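3-oxoacyl-[acyl-carrier protein] synthase (PDB 1UB7) probably catalyses the first condensation of fatty acid synthesis, joining an acetyl group from acetyl-CoA to two carbons of malonyl-ACP to give 3-oxobutanoyl-ACP. Local coordinates at residues R42-D47 and S51-K56; D60-R63 and G67-E70; F102-L107 and L117-A122; V153-G158 and L207-R212; A225-I230 and L235-I240. One frame throughout, in Å; residues are numbered along the deposited sequence.

Interaction 1 of 5, residues R42-D47 and S51-K56; sequences RVAAED and SDLAFK
Asp52 OD2 lies 4.0 Å from Asp47 O, and the two acceptors share one donor, Arg196 NH2 of the second subunit. Arg196 of the second subunit makes a salt bridge with Asp52 OD2 and a hydrogen bond with Asp47 O, so a guanidinium from across the dimer spans the loop and the helix start. The elements joined are the end of strand 40-43, the loop after it and the first turns of helix 50-64, an outer helix of the N-terminal half of the thiolase fold. Asp52 OD2 also accepts the backbone N-H of Tyr49, three residues back and just before the helix. With CG beside the backbone N and anti to the carbonyl carbon (chi1 -57°), the carboxylate turns back toward that end. Two groups thus hold one oxygen, and the arginine together with the nearby helix terminus would probably stabilise its negative charge. Glu48 lies between the segments and binds both, accepting Ala45 N through OE1 and Lys56 NZ, as a salt bridge, through OE2. Away from these charges the contact is thin and apolar. Ala44, whose backbone N is anchored on Asp157 OD2, aims its methyl at the helix. Leu53 reaches out to it with one branch of its extended side chain, and CD2 stops 4.3 Å from Ala44 CB.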
# COMPACT_ATOMS: atom_id res chain seq x y z
N ARG A 42 -18.09 14.45 10.49
CA ARG A 42 -17.23 15.59 10.18
C ARG A 42 -16.86 15.61 8.71
O ARG A 42 -16.78 14.57 8.08
CB ARG A 42 -15.97 15.53 11.04
CG ARG A 42 -16.24 15.50 12.53
CD ARG A 42 -17.20 16.62 12.94
NE ARG A 42 -17.33 16.70 14.39
CZ ARG A 42 -16.48 17.35 15.19
NH1 ARG A 42 -15.42 17.97 14.68
NH2 ARG A 42 -16.67 17.36 16.50
N VAL A 43 -16.66 16.80 8.15
CA VAL A 43 -16.31 16.94 6.73
C VAL A 43 -15.09 17.86 6.57
O VAL A 43 -15.05 18.96 7.11
CB VAL A 43 -17.50 17.50 5.91
CG1 VAL A 43 -17.14 17.58 4.43
CG2 VAL A 43 -18.73 16.62 6.11
N ALA A 44 -14.11 17.39 5.80
CA ALA A 44 -12.88 18.15 5.58
C ALA A 44 -13.12 19.48 4.90
O ALA A 44 -13.97 19.59 4.01
CB ALA A 44 -11.89 17.32 4.75
N ALA A 45 -12.37 20.50 5.31
CA ALA A 45 -12.52 21.81 4.71
C ALA A 45 -12.28 21.69 3.20
O ALA A 45 -11.71 20.70 2.73
CB ALA A 45 -11.55 22.80 5.33
N GLU A 46 -12.70 22.70 2.45
CA GLU A 46 -12.58 22.70 1.00
C GLU A 46 -11.19 22.32 0.49
O GLU A 46 -11.06 21.51 -0.44
CB GLU A 46 -12.95 24.07 0.45
CG GLU A 46 -13.16 24.09 -1.06
CD GLU A 46 -13.14 25.49 -1.64
OE1 GLU A 46 -13.81 26.38 -1.06
OE2 GLU A 46 -12.47 25.70 -2.67
N ASP A 47 -10.15 22.90 1.08
CA ASP A 47 -8.80 22.62 0.65
C ASP A 47 -8.06 21.77 1.69
O ASP A 47 -6.86 21.95 1.93
CB ASP A 47 -8.06 23.93 0.44
CG ASP A 47 -8.02 24.77 1.71
OD1 ASP A 47 -8.89 24.56 2.59
OD2 ASP A 47 -7.12 25.63 1.84
N SER A 51 -3.85 13.93 3.17
CA SER A 51 -2.54 14.19 3.75
C SER A 51 -2.68 15.16 4.93
O SER A 51 -2.00 15.02 5.95
CB SER A 51 -1.59 14.76 2.69
OG SER A 51 -2.15 15.88 2.05
N ASP A 52 -3.58 16.13 4.80
CA ASP A 52 -3.79 17.10 5.88
C ASP A 52 -4.39 16.41 7.09
O ASP A 52 -3.99 16.67 8.23
CB ASP A 52 -4.71 18.22 5.42
CG ASP A 52 -4.20 18.91 4.19
OD1 ASP A 52 -3.17 19.62 4.30
OD2 ASP A 52 -4.80 18.72 3.12
N LEU A 53 -5.35 15.53 6.84
CA LEU A 53 -5.96 14.82 7.94
C LEU A 53 -4.86 14.00 8.60
O LEU A 53 -4.80 13.90 9.83
CB LEU A 53 -7.08 13.91 7.44
CG LEU A 53 -8.16 14.56 6.56
CD1 LEU A 53 -9.19 13.50 6.17
CD2 LEU A 53 -8.83 15.71 7.31
N ALA A 54 -3.96 13.43 7.78
CA ALA A 54 -2.86 12.63 8.30
C ALA A 54 -1.90 13.50 9.12
O ALA A 54 -1.47 13.10 10.21
CB ALA A 54 -2.12 11.93 7.16
N PHE A 55 -1.57 14.68 8.60
CA PHE A 55 -0.67 15.58 9.32
C PHE A 55 -1.28 15.93 10.67
O PHE A 55 -0.63 15.83 11.72
CB PHE A 55 -0.40 16.88 8.55
CG PHE A 55 0.26 16.70 7.20
CD1 PHE A 55 0.95 15.52 6.88
CD2 PHE A 55 0.18 17.71 6.24
CE1 PHE A 55 1.56 15.36 5.62
CE2 PHE A 55 0.78 17.56 4.98
CZ PHE A 55 1.47 16.38 4.68
N LYS A 56 -2.55 16.35 10.66
CA LYS A 56 -3.24 16.72 11.88
C LYS A 56 -3.34 15.59 12.90
O LYS A 56 -3.26 15.82 14.10
CB LYS A 56 -4.63 17.29 11.56
CG LYS A 56 -4.58 18.79 11.27
CD LYS A 56 -5.44 19.17 10.08
CE LYS A 56 -5.15 20.60 9.61
NZ LYS A 56 -5.93 20.92 8.37

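Interaction 2 of 5, residues D60-R63 and G67-E70; sequences DLLR and GALE
Leu61 and Leu62, neighbours on the last turns of helix 50-64, receive Ala68 and Leu69 of the following loop in an almost entirely apolar contact. The shortest approach is methyl to methyl, Leu61 CD2 to Ala68 CB at 3.7 Å. Leu61 has CG anti to its backbone N (chi1 -177°), which sends that branch out toward the loop, and the same CD2 only grazes Leu69. Leu62 buries more. Its side chain crosses that of Leu69 at about a right angle, with CD2 3.9 Å from Leu69 CG and the CD1 atoms of Leu62 and Leu69 4.0 Å apart. Leu62 CD2 also lies against the backbone, 4.0 Å from Ala68 N. The polar bond that shapes the loop is its own: residues 67-70 form a type I beta turn, closed by Glu70 N to Gly67 O at 3.2 Å. The turn brings Ala68 and Leu69 back against the helix just left, and Gly67 enters it with positive phi. In the fold this is the bend of a beta-alpha-beta crossover leading into strand 72-78. Leu61 and Ala68 rest on Ala6 of strand 3-10, Leu61 reaches Ala161 and Val163 of strand 158-165, and Phe97, just past helix 89-96, covers Leu62 and Leu69.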
# COMPACT_ATOMS: atom_id res chain seq x y z
N ASP A 60 -1.59 15.67 16.73
CA ASP A 60 -2.31 15.36 17.95
C ASP A 60 -1.49 14.32 18.72
O ASP A 60 -1.35 14.41 19.94
CB ASP A 60 -3.71 14.83 17.62
CG ASP A 60 -4.52 14.53 18.87
OD1 ASP A 60 -4.67 15.46 19.71
OD2 ASP A 60 -4.99 13.39 19.02
N LEU A 61 -0.95 13.34 18.00
CA LEU A 61 -0.11 12.29 18.59
C LEU A 61 1.07 12.95 19.31
O LEU A 61 1.42 12.59 20.43
CB LEU A 61 0.40 11.34 17.48
CG LEU A 61 1.24 10.13 17.91
CD1 LEU A 61 1.06 9.00 16.89
CD2 LEU A 61 2.73 10.51 18.05
N LEU A 62 1.66 13.95 18.66
CA LEU A 62 2.77 14.68 19.23
C LEU A 62 2.38 15.56 20.42
O LEU A 62 3.17 15.73 21.35
CB LEU A 62 3.46 15.49 18.14
CG LEU A 62 4.32 14.58 17.25
CD1 LEU A 62 5.07 15.43 16.26
CD2 LEU A 62 5.30 13.77 18.11
N ARG A 63 1.17 16.12 20.43
CA ARG A 63 0.74 16.93 21.57
C ARG A 63 0.61 16.02 22.79
O ARG A 63 1.07 16.36 23.88
CB ARG A 63 -0.60 17.63 21.31
CG ARG A 63 -0.48 18.96 20.58
CD ARG A 63 -0.78 20.16 21.49
NE ARG A 63 -0.06 20.12 22.77
CZ ARG A 63 -0.22 20.99 23.76
NH1 ARG A 63 -1.08 22.00 23.65
NH2 ARG A 63 0.45 20.83 24.89
N GLY A 67 7.97 14.02 21.55
CA GLY A 67 9.15 13.27 21.16
C GLY A 67 8.91 11.85 20.69
O GLY A 67 9.85 11.06 20.54
N ALA A 68 7.65 11.52 20.43
CA ALA A 68 7.29 10.17 20.00
C ALA A 68 7.82 9.72 18.64
O ALA A 68 8.00 8.52 18.42
CB ALA A 68 5.77 9.99 20.05
N LEU A 69 8.08 10.65 17.72
CA LEU A 69 8.56 10.25 16.40
C LEU A 69 10.04 9.94 16.40
O LEU A 69 10.61 9.57 15.37
CB LEU A 69 8.25 11.32 15.37
CG LEU A 69 6.77 11.65 15.17
CD1 LEU A 69 6.62 12.55 13.96
CD2 LEU A 69 5.98 10.39 14.99
N GLU A 70 10.65 10.07 17.56
CA GLU A 70 12.06 9.79 17.69
C GLU A 70 12.25 8.29 17.52
O GLU A 70 11.61 7.49 18.21
CB GLU A 70 12.55 10.22 19.07
CG GLU A 70 14.04 10.05 19.28
CD GLU A 70 14.45 10.43 20.68
OE1 GLU A 70 13.73 11.25 21.30
OE2 GLU A 70 15.50 9.93 21.15

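Interaction 3 of 5, residues F102-L107 and L117-A122; sequences FAYDLL and LAQAHA
Tyr104 reaches from strand 102-107 across to Gln119 on helix 112-125, and its hydroxyl settles into the bend of the glutamine chain. This is the close half of the contact: Tyr104 OH is 3.8 Å from Gln119 CG and 3.9 Å from Gln119 CB, CD and NE2, so one oxygen lies against nearly the whole side chain. Gln119 is folded at chi2 (-67°), which wraps its chain round the hydroxyl; the two side chains meet at about a right angle, with the phenol ring and the amide planes 84° apart. Tyr104 carries CG in the crowded position between backbone N and carbonyl carbon (chi1 73°), and its ring projects from the strand to the helix. The other half is looser. Leu106, two residues along on the same face of the strand, brushes the glutamine, its CD1 4.4 Å from Gln119 CG, and the nearest CA atoms, of Leu106 and Gln119, stay 9.7 Å apart. No solvent side exists here, since all three residues are buried and the second subunit completes the packing. The polar ends bond across the dimer: Gln119 OE1 accepts from Tyr104 OH of the second subunit, while the matching bond from Tyr104 OH to Gln119 OE1 of that subunit is weak. Tyr104 packs on Leu106 of the second subunit, and Leu106 on Tyr104 of that subunit. Asp105 and Leu107 pair antiparallel with a strand of the partner, carrying the sheet through the interface. A central helix packed on edge strands that join two sheets into one is the dimer core typical of the thiolase fold.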
# COMPACT_ATOMS: atom_id res chain seq x y z
N PHE A 102 11.51 5.23 5.54
CA PHE A 102 10.95 4.80 4.28
C PHE A 102 9.43 4.99 4.43
O PHE A 102 8.92 5.04 5.55
CB PHE A 102 11.33 3.37 3.89
CG PHE A 102 11.07 2.33 4.94
CD1 PHE A 102 12.03 2.06 5.93
CD2 PHE A 102 9.97 1.48 4.85
CE1 PHE A 102 11.90 0.95 6.78
CE2 PHE A 102 9.83 0.37 5.70
CZ PHE A 102 10.80 0.10 6.66
N ALA A 103 8.72 5.13 3.31
CA ALA A 103 7.29 5.41 3.38
C ALA A 103 6.46 4.86 2.23
O ALA A 103 6.90 4.85 1.08
CB ALA A 103 7.08 6.93 3.45
N TYR A 104 5.24 4.43 2.54
CA TYR A 104 4.35 3.96 1.50
C TYR A 104 2.89 3.96 1.93
O TYR A 104 2.59 3.94 3.11
CB TYR A 104 4.78 2.57 1.07
CG TYR A 104 4.48 1.46 2.07
CD1 TYR A 104 3.21 0.89 2.14
CD2 TYR A 104 5.49 0.93 2.86
CE1 TYR A 104 2.97 -0.20 2.98
CE2 TYR A 104 5.25 -0.16 3.71
CZ TYR A 104 4.00 -0.71 3.76
OH TYR A 104 3.78 -1.79 4.59
N ASP A 105 1.99 4.00 0.95
CA ASP A 105 0.55 3.95 1.26
C ASP A 105 0.10 2.51 1.12
O ASP A 105 0.56 1.79 0.24
CB ASP A 105 -0.28 4.80 0.28
CG ASP A 105 -0.03 6.27 0.45
OD1 ASP A 105 0.56 6.63 1.49
OD2 ASP A 105 -0.43 7.06 -0.43
N LEU A 106 -0.80 2.09 1.99
CA LEU A 106 -1.33 0.74 1.96
C LEU A 106 -2.84 0.82 1.63
O LEU A 106 -3.62 1.44 2.35
CB LEU A 106 -1.09 0.08 3.33
CG LEU A 106 -1.52 -1.38 3.55
CD1 LEU A 106 -0.67 -2.04 4.65
CD2 LEU A 106 -3.03 -1.43 3.90
N LEU A 107 -3.25 0.20 0.51
CA LEU A 107 -4.66 0.20 0.14
C LEU A 107 -5.27 -1.18 0.34
O LEU A 107 -4.91 -2.14 -0.34
CB LEU A 107 -4.84 0.64 -1.31
CG LEU A 107 -4.73 2.14 -1.55
CD1 LEU A 107 -3.43 2.68 -0.98
CD2 LEU A 107 -4.80 2.39 -3.01
N LEU A 117 -0.98 -2.11 11.05
CA LEU A 117 -0.46 -2.41 12.38
C LEU A 117 0.28 -3.74 12.30
O LEU A 117 1.37 -3.88 12.88
CB LEU A 117 -1.59 -2.49 13.43
CG LEU A 117 -2.33 -1.19 13.79
CD1 LEU A 117 -3.47 -1.47 14.76
CD2 LEU A 117 -1.34 -0.19 14.42
N ALA A 118 -0.30 -4.69 11.58
CA ALA A 118 0.32 -6.00 11.43
C ALA A 118 1.62 -5.83 10.67
O ALA A 118 2.66 -6.38 11.06
CB ALA A 118 -0.62 -6.94 10.68
N GLN A 119 1.59 -5.06 9.59
CA GLN A 119 2.80 -4.83 8.81
C GLN A 119 3.87 -4.11 9.64
O GLN A 119 5.07 -4.40 9.53
CB GLN A 119 2.49 -4.01 7.56
CG GLN A 119 2.36 -4.85 6.30
CD GLN A 119 3.68 -5.51 5.85
OE1 GLN A 119 3.66 -6.38 4.99
NE2 GLN A 119 4.81 -5.09 6.43
N ALA A 120 3.43 -3.17 10.48
CA ALA A 120 4.34 -2.43 11.33
C ALA A 120 4.98 -3.39 12.31
O ALA A 120 6.19 -3.35 12.53
CB ALA A 120 3.60 -1.36 12.06
N HIS A 121 4.15 -4.25 12.89
CA HIS A 121 4.60 -5.26 13.83
C HIS A 121 5.72 -6.10 13.19
O HIS A 121 6.81 -6.27 13.77
CB HIS A 121 3.42 -6.16 14.21
CG HIS A 121 3.82 -7.39 14.98
ND1 HIS A 121 4.20 -7.35 16.31
CD2 HIS A 121 3.92 -8.69 14.60
CE1 HIS A 121 4.51 -8.57 16.71
NE2 HIS A 121 4.35 -9.40 15.70
N ALA A 122 5.46 -6.62 11.99
CA ALA A 122 6.43 -7.45 11.27
C ALA A 122 7.74 -6.71 11.06
O ALA A 122 8.82 -7.26 11.29
CB ALA A 122 5.86 -7.88 9.95

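Interaction 4 of 5, residues V153-G158 and L207-R212; sequences VLFGDG and LYMNGR
Beside the predicted active site of this thiolase-fold enzyme, Phe155 in the loop leading to strand 158-165 is met by Leu207 and Met209, which flank Tyr208 at the short strand before helix 211-233. The ring comes from the opposite direction to both side chains. Met209 CE approaches at the ring edge, in plane, 3.4 Å from Phe155 CZ. Its chain runs out extended and then bends at chi3 (-89°), which turns the methyl onto the rim. Leu207 touches the neighbouring part of the ring obliquely: its CD1 is 3.5 Å from Phe155 CE2, and CD2 of Leu207 is 4.1 Å from that carbon. Leu154 CB, of the preceding residue, covers one face, 4.1 Å above the ring centre of Phe155. The ring is thus held over one face by Leu154, at its edge by Met209 and obliquely by Leu207. Phe155 also packs on Asn276, a predicted active-site residue with side chain about 4 Å away, and Asn276 forms backbone hydrogen bonds with Leu154 and Gly156 on either side. Leu207 also packs on Phe86 of the second subunit, the one point where the dimer partner reaches this contact. At the other end, Leu154 CD1 lies 4.2 Å from Met209 SD.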
# COMPACT_ATOMS: atom_id res chain seq x y z
N VAL A 153 -24.94 9.69 3.57
CA VAL A 153 -25.14 9.72 5.01
C VAL A 153 -24.23 8.78 5.81
O VAL A 153 -24.19 8.85 7.04
CB VAL A 153 -26.61 9.38 5.36
CG1 VAL A 153 -27.54 10.31 4.60
CG2 VAL A 153 -26.90 7.93 5.01
N LEU A 154 -23.49 7.92 5.12
CA LEU A 154 -22.64 6.94 5.78
C LEU A 154 -21.22 7.34 6.13
O LEU A 154 -20.72 6.98 7.19
CB LEU A 154 -22.54 5.67 4.94
CG LEU A 154 -23.77 4.78 4.80
CD1 LEU A 154 -23.42 3.61 3.89
CD2 LEU A 154 -24.24 4.29 6.17
N PHE A 155 -20.57 8.08 5.26
CA PHE A 155 -19.18 8.39 5.51
C PHE A 155 -18.81 9.73 6.10
O PHE A 155 -19.41 10.76 5.80
CB PHE A 155 -18.40 8.13 4.20
CG PHE A 155 -18.64 6.75 3.62
CD1 PHE A 155 -18.27 5.60 4.32
CD2 PHE A 155 -19.24 6.59 2.37
CE1 PHE A 155 -18.50 4.31 3.80
CE2 PHE A 155 -19.48 5.31 1.84
CZ PHE A 155 -19.10 4.17 2.56
N GLY A 156 -17.80 9.69 6.98
CA GLY A 156 -17.27 10.88 7.63
C GLY A 156 -15.75 10.88 7.42
O GLY A 156 -15.15 9.82 7.27
N ASP A 157 -15.13 12.06 7.42
CA ASP A 157 -13.69 12.20 7.22
C ASP A 157 -12.90 12.10 8.52
O ASP A 157 -13.41 12.46 9.59
CB ASP A 157 -13.36 13.54 6.56
CG ASP A 157 -14.00 13.70 5.18
OD1 ASP A 157 -14.14 12.68 4.46
OD2 ASP A 157 -14.34 14.85 4.82
N GLY A 158 -11.66 11.64 8.44
CA GLY A 158 -10.86 11.53 9.64
C GLY A 158 -9.42 11.08 9.46
O GLY A 158 -8.98 10.71 8.37
N LEU A 207 -18.61 6.14 -5.84
CA LEU A 207 -18.61 5.11 -4.82
C LEU A 207 -19.90 4.29 -4.87
O LEU A 207 -20.99 4.86 -4.80
CB LEU A 207 -18.45 5.76 -3.44
CG LEU A 207 -17.97 4.91 -2.27
CD1 LEU A 207 -17.71 5.81 -1.09
CD2 LEU A 207 -19.00 3.85 -1.91
N TYR A 208 -19.76 2.97 -5.00
CA TYR A 208 -20.91 2.06 -5.04
C TYR A 208 -20.86 1.04 -3.89
O TYR A 208 -19.79 0.55 -3.53
CB TYR A 208 -20.96 1.30 -6.37
CG TYR A 208 -21.89 0.10 -6.31
CD1 TYR A 208 -23.27 0.28 -6.25
CD2 TYR A 208 -21.38 -1.20 -6.24
CE1 TYR A 208 -24.13 -0.81 -6.10
CE2 TYR A 208 -22.23 -2.29 -6.09
CZ TYR A 208 -23.60 -2.09 -6.01
OH TYR A 208 -24.45 -3.16 -5.84
N MET A 209 -22.03 0.70 -3.34
CA MET A 209 -22.11 -0.27 -2.25
C MET A 209 -23.38 -1.13 -2.25
O MET A 209 -24.50 -0.63 -2.39
CB MET A 209 -21.97 0.45 -0.90
CG MET A 209 -21.63 -0.47 0.28
SD MET A 209 -21.60 0.34 1.92
CE MET A 209 -19.87 0.88 2.06
N ASN A 210 -23.18 -2.44 -2.09
CA ASN A 210 -24.26 -3.43 -2.02
C ASN A 210 -24.43 -3.66 -0.52
O ASN A 210 -23.99 -4.69 0.00
CB ASN A 210 -23.82 -4.73 -2.71
CG ASN A 210 -24.97 -5.72 -2.91
OD1 ASN A 210 -25.71 -6.06 -1.98
ND2 ASN A 210 -25.11 -6.20 -4.14
N GLY A 211 -25.05 -2.71 0.16
CA GLY A 211 -25.24 -2.81 1.60
C GLY A 211 -25.75 -4.12 2.18
O GLY A 211 -25.21 -4.60 3.18
N ARG A 212 -26.77 -4.71 1.57
CA ARG A 212 -27.36 -5.95 2.06
C ARG A 212 -26.36 -7.10 2.23
O ARG A 212 -26.40 -7.82 3.24
CB ARG A 212 -28.50 -6.37 1.13
CG ARG A 212 -29.76 -5.49 1.23
CD ARG A 212 -29.44 -3.99 1.02
NE ARG A 212 -28.94 -3.67 -0.32
CZ ARG A 212 -28.55 -2.46 -0.70
NH1 ARG A 212 -28.60 -1.44 0.15
NH2 ARG A 212 -28.12 -2.25 -1.94

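Interaction 5 of 5, residues A225-I230 and L235-I240; sequences ATLEAI and LTPEDI
Ile230, near the end of helix 211-233, sits in the concave side of the chain as it doubles back through residues 235-240, and each of its branches faces a different partner. Ile230 CG2, anti to its own backbone N, presses on the loop backbone, 3.4 Å from Thr236 C, and also meets Leu235 CB at 4.0 Å. The other branch, CG1, is anti to the carbonyl carbon (chi1 -62°) and points to Ile240; the two isoleucines cross obliquely, with CG1 and CD1 of Ile230 both 4.1 Å from Ile240 CG1. One turn earlier Leu227 lies across Pro237 at about a right angle, its CD2 3.9 Å from Pro237 CG, at the solvent-facing margin. The turn is tied by Leu235 N to Ile230 O, 3.2 Å long and fairly straight (156° at the hydrogen), a span of five residues like the outer bond of a Schellman motif. Beyond it, Asp239 turns its carboxylate back on the short 3-10 segment 237-239: Asp239 OD2 uses its anti lone pair to accept Thr236 N at 3.0 Å, as in one half of a capping box. The hydroxyl of Thr236 gives a second bond, OG1 to Glu238 OE1, arriving 40° out of the carboxylate plane. Thr236 is thus gripped at two atoms, and the backbone on which Ile230 CG2 rests is held in shape. Ile230 rests on Phe243 of strand 242-245 and Leu302 of strand 300-307, Ala229 lies on Ala314 of strand 311-318, and Leu235 touches His300 and Val316, so loop and outer helix lie together on the C-terminal sheet.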
# COMPACT_ATOMS: atom_id res chain seq x y z
N ALA A 225 -13.55 -13.68 13.04
CA ALA A 225 -12.25 -13.05 13.21
C ALA A 225 -11.97 -12.75 14.67
O ALA A 225 -10.92 -13.13 15.21
CB ALA A 225 -12.20 -11.75 12.41
N THR A 226 -12.93 -12.09 15.31
CA THR A 226 -12.80 -11.72 16.71
C THR A 226 -12.47 -12.91 17.58
O THR A 226 -11.50 -12.88 18.36
CB THR A 226 -14.09 -11.09 17.24
OG1 THR A 226 -14.48 -10.00 16.39
CG2 THR A 226 -13.88 -10.56 18.65
N LEU A 227 -13.25 -13.98 17.46
CA LEU A 227 -13.01 -15.17 18.26
C LEU A 227 -11.67 -15.82 17.90
O LEU A 227 -10.92 -16.25 18.78
CB LEU A 227 -14.15 -16.17 18.10
CG LEU A 227 -15.42 -15.71 18.82
CD1 LEU A 227 -16.61 -16.60 18.47
CD2 LEU A 227 -15.15 -15.71 20.31
N GLU A 228 -11.39 -15.86 16.60
CA GLU A 228 -10.16 -16.45 16.08
C GLU A 228 -8.98 -15.70 16.68
O GLU A 228 -8.02 -16.30 17.17
CB GLU A 228 -10.15 -16.33 14.56
CG GLU A 228 -9.22 -17.29 13.87
CD GLU A 228 -9.19 -17.06 12.37
OE1 GLU A 228 -10.25 -16.71 11.81
OE2 GLU A 228 -8.11 -17.23 11.76
N ALA A 229 -9.05 -14.38 16.64
CA ALA A 229 -8.00 -13.54 17.19
C ALA A 229 -7.86 -13.76 18.69
O ALA A 229 -6.76 -14.03 19.20
CB ALA A 229 -8.29 -12.09 16.91
N ILE A 230 -8.97 -13.64 19.42
CA ILE A 230 -8.91 -13.83 20.87
C ILE A 230 -8.32 -15.21 21.13
O ILE A 230 -7.42 -15.39 21.98
CB ILE A 230 -10.31 -13.73 21.51
CG1 ILE A 230 -10.88 -12.33 21.28
CG2 ILE A 230 -10.20 -14.00 23.01
CD1 ILE A 230 -12.40 -12.23 21.41
N LEU A 235 -6.39 -16.19 24.88
CA LEU A 235 -7.32 -15.63 25.85
C LEU A 235 -8.73 -16.10 25.50
O LEU A 235 -8.91 -16.98 24.66
CB LEU A 235 -7.28 -14.10 25.80
CG LEU A 235 -5.96 -13.35 25.99
CD1 LEU A 235 -6.16 -11.88 25.64
CD2 LEU A 235 -5.46 -13.49 27.41
N THR A 236 -9.71 -15.48 26.14
CA THR A 236 -11.11 -15.78 25.90
C THR A 236 -11.80 -14.44 25.97
O THR A 236 -11.25 -13.50 26.54
CB THR A 236 -11.71 -16.69 27.00
OG1 THR A 236 -11.95 -15.91 28.18
CG2 THR A 236 -10.73 -17.81 27.35
N PRO A 237 -13.02 -14.33 25.42
CA PRO A 237 -13.77 -13.07 25.44
C PRO A 237 -13.75 -12.37 26.81
O PRO A 237 -13.64 -11.14 26.91
CB PRO A 237 -15.18 -13.50 25.03
CG PRO A 237 -14.90 -14.63 24.08
CD PRO A 237 -13.81 -15.40 24.80
N GLU A 238 -13.83 -13.16 27.87
CA GLU A 238 -13.84 -12.64 29.23
C GLU A 238 -12.54 -11.96 29.60
O GLU A 238 -12.47 -11.26 30.60
CB GLU A 238 -14.14 -13.78 30.22
CG GLU A 238 -15.53 -14.37 30.06
CD GLU A 238 -15.81 -14.82 28.63
OE1 GLU A 238 -15.13 -15.76 28.15
OE2 GLU A 238 -16.70 -14.22 27.98
N ASP A 239 -11.50 -12.18 28.80
CA ASP A 239 -10.21 -11.55 29.07
C ASP A 239 -10.13 -10.18 28.39
O ASP A 239 -9.23 -9.38 28.70
CB ASP A 239 -9.07 -12.43 28.56
CG ASP A 239 -8.80 -13.61 29.46
OD1 ASP A 239 -8.48 -13.39 30.65
OD2 ASP A 239 -8.91 -14.76 28.98
N ILE A 240 -11.07 -9.90 27.49
CA ILE A 240 -11.07 -8.64 26.75
C ILE A 240 -11.76 -7.49 27.47
O ILE A 240 -12.97 -7.52 27.70
CB ILE A 240 -11.74 -8.82 25.35
CG1 ILE A 240 -11.10 -9.99 24.60
CG2 ILE A 240 -11.55 -7.56 24.52
CD1 ILE A 240 -9.57 -9.89 24.44

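Overall arrangement
From the N terminus the contacts follow one another in series. Interactions 1, 2 and 5 each close a short loop, at the start of helix 50-64, at its end and at the end of helix 211-233; interaction 3 closes the turn from strand 102-107 into helix 112-125. Interaction 4 closes the longest loop, bringing residues 207-212 back to the chain before strand 158-165. Interactions 1 and 4 touch through residues 42-44 and Asp157, and interactions 4 and 5 mark the two ends of helix 211-233. Interactions 1 to 3 serve the N-terminal sheet and interaction 5 the C-terminal one, while interactions 1, 3 and 4 all reach the second subunit.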